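Local coordinates for protein trehalose-6-phosphate phosphatase (Neosartorya fumigata, PDB 5DXL) that belongs to the trehalose-phosphatase family of the HAD clan and is built around a mixed, mainly parallel beta sheet with a separate four-stranded antiparallel sheet, at residues P4-A9 / W254-P259; L213-D218 / F239-G244. All coordinates share one frame; numbering follows the deposited sequence.

Interaction 1 of 2, residues P4-A9 / W254-P259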
loop_
_atom_site.group_PDB
_atom_site.type_symbol
_atom_site.label_atom_id
_atom_site.label_comp_id
_atom_site.label_asym_id
_atom_site.label_seq_id
_atom_site.Cartn_x
_atom_site.Cartn_y
_atom_site.Cartn_z
ATOM N N PRO A 4 -5.696 3.194 -20.941
ATOM C CA PRO A 4 -7.069 2.795 -21.243
ATOM C C PRO A 4 -7.770 2.284 -19.992
ATOM O O PRO A 4 -7.108 1.866 -19.037
ATOM C CB PRO A 4 -6.896 1.672 -22.267
ATOM C CG PRO A 4 -5.563 1.083 -21.938
ATOM C CD PRO A 4 -4.710 2.205 -21.417
ATOM N N ALA A 5 -9.094 2.328 -19.985
ATOM C CA ALA A 5 -9.847 1.732 -18.898
ATOM C C ALA A 5 -9.589 0.230 -18.858
ATOM O O ALA A 5 -9.374 -0.404 -19.895
ATOM C CB ALA A 5 -11.334 2.022 -19.058
ATOM N N LEU A 6 -9.588 -0.330 -17.651
ATOM C CA LEU A 6 -9.403 -1.763 -17.484
ATOM C C LEU A 6 -10.318 -2.556 -18.415
ATOM O O LEU A 6 -11.527 -2.357 -18.420
ATOM C CB LEU A 6 -9.661 -2.151 -16.028
ATOM C CG LEU A 6 -9.497 -3.622 -15.657
ATOM C CD1 LEU A 6 -8.073 -4.110 -15.921
ATOM C CD2 LEU A 6 -9.879 -3.803 -14.191
ATOM N N ASP A 7 -9.719 -3.430 -19.219
ATOM C CA ASP A 7 -10.473 -4.292 -20.126
ATOM C C ASP A 7 -11.121 -5.414 -19.315
ATOM O O ASP A 7 -10.472 -6.404 -18.980
ATOM C CB ASP A 7 -9.536 -4.844 -21.203
ATOM C CG ASP A 7 -10.261 -5.638 -22.280
ATOM O OD1 ASP A 7 -11.326 -6.230 -22.004
ATOM O OD2 ASP A 7 -9.745 -5.665 -23.417
ATOM N N ARG A 8 -12.392 -5.253 -18.980
ATOM C CA ARG A 8 -13.046 -6.189 -18.073
ATOM C C ARG A 8 -13.167 -7.587 -18.665
ATOM O O ARG A 8 -13.100 -8.578 -17.940
ATOM C CB ARG A 8 -14.419 -5.665 -17.675
ATOM C CG ARG A 8 -14.367 -4.336 -16.956
ATOM C CD ARG A 8 -15.562 -4.224 -16.049
ATOM N NE ARG A 8 -15.701 -2.908 -15.448
ATOM C CZ ARG A 8 -16.688 -2.587 -14.619
ATOM N NH1 ARG A 8 -17.605 -3.496 -14.302
ATOM N NH2 ARG A 8 -16.757 -1.364 -14.107
ATOM N N ALA A 9 -13.321 -7.673 -19.983
ATOM C CA ALA A 9 -13.378 -8.981 -20.633
ATOM C C ALA A 9 -12.045 -9.723 -20.503
ATOM O O ALA A 9 -12.025 -10.916 -20.180
ATOM C CB ALA A 9 -13.767 -8.834 -22.103
ATOM N N TRP A 254 -3.621 0.346 -16.575
ATOM C CA TRP A 254 -5.055 0.513 -16.745
ATOM C C TRP A 254 -5.576 1.501 -15.725
ATOM O O TRP A 254 -4.891 1.783 -14.748
ATOM C CB TRP A 254 -5.805 -0.804 -16.523
ATOM C CG TRP A 254 -5.284 -2.010 -17.238
ATOM C CD1 TRP A 254 -4.407 -2.940 -16.755
ATOM C CD2 TRP A 254 -5.657 -2.448 -18.547
ATOM N NE1 TRP A 254 -4.205 -3.933 -17.692
ATOM C CE2 TRP A 254 -4.952 -3.644 -18.804
ATOM C CE3 TRP A 254 -6.503 -1.932 -19.536
ATOM C CZ2 TRP A 254 -5.078 -4.338 -20.004
ATOM C CZ3 TRP A 254 -6.633 -2.626 -20.721
ATOM C CH2 TRP A 254 -5.921 -3.812 -20.948
ATOM N N HIS A 255 -6.800 1.991 -15.917
ATOM C CA HIS A 255 -7.458 2.746 -14.858
ATOM C C HIS A 255 -8.902 2.290 -14.688
ATOM O O HIS A 255 -9.482 1.680 -15.593
ATOM C CB HIS A 255 -7.427 4.260 -15.138
ATOM C CG HIS A 255 -8.330 4.668 -16.258
ATOM N ND1 HIS A 255 -7.942 4.623 -17.582
ATOM C CD2 HIS A 255 -9.621 5.075 -16.253
ATOM C CE1 HIS A 255 -8.957 4.998 -18.343
ATOM N NE2 HIS A 255 -9.987 5.274 -17.563
ATOM N N LEU A 256 -9.461 2.571 -13.516
ATOM C CA LEU A 256 -10.908 2.582 -13.288
ATOM C C LEU A 256 -11.233 3.974 -12.746
ATOM O O LEU A 256 -10.451 4.534 -11.979
ATOM C CB LEU A 256 -11.332 1.487 -12.305
ATOM C CG LEU A 256 -11.261 0.055 -12.838
ATOM C CD1 LEU A 256 -11.477 -0.966 -11.711
ATOM C CD2 LEU A 256 -12.295 -0.145 -13.938
ATOM N N LEU A 257 -12.358 4.557 -13.147
ATOM C CA LEU A 257 -12.566 5.971 -12.843
ATOM C C LEU A 257 -12.834 6.249 -11.365
ATOM O O LEU A 257 -12.342 7.247 -10.816
ATOM C CB LEU A 257 -13.717 6.530 -13.694
ATOM C CG LEU A 257 -13.433 6.656 -15.185
ATOM C CD1 LEU A 257 -14.701 7.095 -15.892
ATOM C CD2 LEU A 257 -12.291 7.636 -15.471
ATOM N N GLU A 258 -13.624 5.390 -10.724
ATOM C CA GLU A 258 -14.103 5.650 -9.370
ATOM C C GLU A 258 -14.154 4.377 -8.548
ATOM O O GLU A 258 -14.223 3.277 -9.097
ATOM C CB GLU A 258 -15.513 6.267 -9.396
ATOM C CG GLU A 258 -15.624 7.585 -10.140
ATOM C CD GLU A 258 -14.997 8.741 -9.392
ATOM O OE1 GLU A 258 -14.658 8.583 -8.195
ATOM O OE2 GLU A 258 -14.835 9.816 -10.009
ATOM N N PRO A 259 -14.161 4.521 -7.219
ATOM C CA PRO A 259 -14.367 3.333 -6.379
ATOM C C PRO A 259 -15.609 2.513 -6.764
ATOM O O PRO A 259 -15.570 1.289 -6.650
ATOM C CB PRO A 259 -14.498 3.936 -4.977
ATOM C CG PRO A 259 -13.577 5.120 -5.026
ATOM C CD PRO A 259 -13.786 5.704 -6.420
#
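Edge strand 254-256 ends the main beta sheet within this chain, and Ala-5 pairs with His-255 there in a single beta bridge. The N-terminal segment runs across the strand at a steep angle, and the pairing stays confined to this one bridge. Two backbone bonds flank Ala-5. His-255 N donates to Pro-4 O (3.1 Å), and Leu-6 N donates to His-255 O (2.9 Å). The second is the straighter, with 160° at the hydrogen.

Two aromatic rings receive the segment. CG of His-255 sits between its backbone N and carbonyl carbon (chi1 71°). This turns one face of the imidazole to Ala-5, whose CA lies over it, 3.7 Å from the centroid. His-255 ND1 is hydrogen-bonded to the hydroxyl of Thr-3, which ties the ring to the residue before the segment. The Trp-254 indole is met by several residues. Leu-6 crosses it at about a right angle, with CD1 over the five-membered ring, 3.9 Å from its centroid and close to the ring normal. Ala-5 O comes to the ring edge, 3.3 Å from Trp-254 CE3. Pro-4 CG and Asp-7 CB touch the benzo end, with Asp-7 CB 3.7 Å from Trp-254 CZ3.

Leu-256 brings its CD2 to within 3.9 Å of Leu-6 CB. Both leucines touch Thr-265 of helix 259-270, and Leu-6 touches Phe-239 and Val-241 of the adjacent strand. Leu-6 is thus buried, whereas Pro-4 and Ala-5 are exposed. Just past the bridge, Asp-7 is the N-cap of helix 8-17, its OD1 accepting from Lys-10 N. The arrangement is an N-terminal arm bridged to the edge strand of a HAD-type alpha/beta core and leading straight into a capped helix.

Interaction 2 of 2, residues L213-D218 / F239-G244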
loop_
_atom_site.group_PDB
_atom_site.type_symbol
_atom_site.label_atom_id
_atom_site.label_comp_id
_atom_site.label_asym_id
_atom_site.label_seq_id
_atom_site.Cartn_x
_atom_site.Cartn_y
_atom_site.Cartn_z
ATOM N N LEU A 213 -4.322 -8.734 -9.514
ATOM C CA LEU A 213 -5.024 -7.462 -9.674
ATOM C C LEU A 213 -4.614 -6.543 -8.548
ATOM O O LEU A 213 -4.796 -6.865 -7.368
ATOM C CB LEU A 213 -6.538 -7.659 -9.669
ATOM C CG LEU A 213 -7.391 -6.376 -9.716
ATOM C CD1 LEU A 213 -7.150 -5.557 -10.985
ATOM C CD2 LEU A 213 -8.870 -6.741 -9.628
ATOM N N CYS A 214 -4.050 -5.400 -8.915
ATOM C CA CYS A 214 -3.517 -4.463 -7.945
ATOM C C CYS A 214 -4.133 -3.105 -8.198
ATOM O O CYS A 214 -3.995 -2.567 -9.293
ATOM C CB CYS A 214 -1.997 -4.409 -8.059
ATOM S SG CYS A 214 -1.171 -3.191 -7.008
ATOM N N LEU A 215 -4.818 -2.575 -7.188
ATOM C CA LEU A 215 -5.618 -1.355 -7.330
ATOM C C LEU A 215 -5.250 -0.301 -6.300
ATOM O O LEU A 215 -5.120 -0.597 -5.108
ATOM C CB LEU A 215 -7.110 -1.687 -7.193
ATOM C CG LEU A 215 -7.758 -2.318 -8.433
ATOM C CD1 LEU A 215 -8.894 -3.257 -8.035
ATOM C CD2 LEU A 215 -8.295 -1.196 -9.304
ATOM N N GLY A 216 -5.118 0.941 -6.757
ATOM C CA GLY A 216 -4.793 2.037 -5.858
ATOM C C GLY A 216 -4.972 3.371 -6.553
ATOM O O GLY A 216 -4.856 3.460 -7.778
ATOM N N ASP A 217 -5.238 4.414 -5.768
ATOM C CA ASP A 217 -5.540 5.727 -6.336
ATOM C C ASP A 217 -4.448 6.765 -6.158
ATOM O O ASP A 217 -4.468 7.792 -6.830
ATOM C CB ASP A 217 -6.813 6.286 -5.707
ATOM C CG ASP A 217 -6.640 6.584 -4.232
ATOM O OD1 ASP A 217 -6.182 5.681 -3.508
ATOM O OD2 ASP A 217 -6.970 7.707 -3.796
ATOM N N ASP A 218 -3.517 6.530 -5.245
ATOM C CA ASP A 218 -2.643 7.636 -4.844
ATOM C C ASP A 218 -1.170 7.451 -5.193
ATOM O O ASP A 218 -0.780 6.482 -5.841
ATOM C CB ASP A 218 -2.824 7.923 -3.337
ATOM C CG ASP A 218 -2.255 6.836 -2.410
ATOM O OD1 ASP A 218 -1.384 6.029 -2.794
ATOM O OD2 ASP A 218 -2.684 6.816 -1.239
ATOM N N PHE A 239 -2.483 -7.168 -13.713
ATOM C CA PHE A 239 -3.310 -6.007 -13.978
ATOM C C PHE A 239 -3.079 -4.978 -12.882
ATOM O O PHE A 239 -3.710 -5.037 -11.812
ATOM C CB PHE A 239 -4.796 -6.392 -14.054
ATOM C CG PHE A 239 -5.097 -7.439 -15.092
ATOM C CD1 PHE A 239 -4.928 -8.785 -14.804
ATOM C CD2 PHE A 239 -5.565 -7.075 -16.341
ATOM C CE1 PHE A 239 -5.204 -9.753 -15.758
ATOM C CE2 PHE A 239 -5.851 -8.038 -17.299
ATOM C CZ PHE A 239 -5.665 -9.381 -17.001
ATOM N N SER A 240 -2.166 -4.050 -13.153
ATOM C CA SER A 240 -1.935 -2.894 -12.291
ATOM C C SER A 240 -2.869 -1.787 -12.747
ATOM O O SER A 240 -2.820 -1.350 -13.903
ATOM C CB SER A 240 -0.482 -2.426 -12.350
ATOM O OG SER A 240 0.387 -3.357 -11.709
ATOM N N VAL A 241 -3.731 -1.355 -11.835
ATOM C CA VAL A 241 -4.828 -0.470 -12.188
ATOM C C VAL A 241 -4.889 0.708 -11.236
ATOM O O VAL A 241 -5.066 0.525 -10.037
ATOM C CB VAL A 241 -6.182 -1.213 -12.134
ATOM C CG1 VAL A 241 -7.304 -0.329 -12.683
ATOM C CG2 VAL A 241 -6.132 -2.542 -12.885
ATOM N N THR A 242 -4.734 1.919 -11.758
ATOM C CA THR A 242 -4.916 3.104 -10.926
ATOM C C THR A 242 -6.377 3.528 -10.926
ATOM O O THR A 242 -7.114 3.255 -11.873
ATOM C CB THR A 242 -4.034 4.288 -11.394
ATOM O OG1 THR A 242 -4.049 5.312 -10.392
ATOM C CG2 THR A 242 -4.524 4.872 -12.738
ATOM N N VAL A 243 -6.802 4.161 -9.843
ATOM C CA VAL A 243 -8.130 4.739 -9.785
ATOM C C VAL A 243 -7.968 6.225 -10.110
ATOM O O VAL A 243 -7.282 6.961 -9.389
ATOM C CB VAL A 243 -8.779 4.511 -8.418
ATOM C CG1 VAL A 243 -10.145 5.181 -8.347
ATOM C CG2 VAL A 243 -8.917 3.015 -8.178
ATOM N N GLY A 244 -8.556 6.640 -11.226
ATOM C CA GLY A 244 -8.385 7.999 -11.714
ATOM C C GLY A 244 -8.706 8.056 -13.195
ATOM O O GLY A 244 -9.221 7.087 -13.772
#
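Leu-213 to Gly-216 pair in parallel with Phe-239 to Thr-242, and the tight part of the contact is this buried strand pair. The two strands cross at -15°. Cys-214 N donates to Phe-239 O (2.9 Å), and Val-241 N donates to Cys-214 O (2.8 Å), approaching nearly along the C=O axis. The next bond, Gly-216 N to Val-241 O, is weak at 3.3 Å. Gly-216 O then takes Val-243 N at 2.9 Å, with the donor well above the carbonyl plane. A weak second bond reaches this oxygen from Thr-242 OG1, whose stronger partner is Lys-248 NZ.

Leu-213, Leu-215, Phe-239 and Val-241 share one face of the sheet. Leu-215 and Val-241 lie side by side and point the same way, with Leu-215 CD2 only 3.5 Å from Val-241 CB. CG2 of Val-241 is anti to the carbonyl carbon and turns back along the strand, meeting Leu-213 CD1 at 3.7 Å. Each valine branch therefore has its own leucine, since CG1 touches Leu-215 CD2.

Beyond Gly-216 the contact opens toward solvent on the Asp-217 side. The backbones stay close, and the CB atoms of Asp-217 and Val-243 are 3.8 Å apart, but the end of the Asp-217 side chain leads away. Lys-248 NZ bonds to Asp-217 O and more weakly to Val-243 O. Carboxylate oxygens of Asp-217 and Asp-218 come close to Asp-26 OD2. This gathers like charges at the C-terminal end of the strands, as in the acidic cluster of HAD proteins.

Helix 222-229 packs on Cys-214 and Ser-240 and completes a beta-alpha-beta unit with the two strands. The face with Leu-215 and Val-241 touches Leu-256, and strand 211-216 continues the sheet to strand 21-25.

The chain starts with segment 4-9, enters helix 8-17 and lays down strand 21-25 in the main sheet. It then adds strands 60-65, 84-87, 92-94 and 101-103 to that sheet, and next forms the antiparallel sheet. Interaction 2 closes a short loop, the crossover through helix 222-229 from strand 211-216 to strand 238-243. Strand 254-256 follows next, and interaction 1 returns it to the N terminus, closing a loop of 244 residues. Interaction 2 falls wholly within that long loop. The two contacts meet where Leu-256 pairs with Thr-242 and Gly-244 through probable backbone hydrogen bonds. Together they connect the sheet interior, its edge strand and the N-terminal arm.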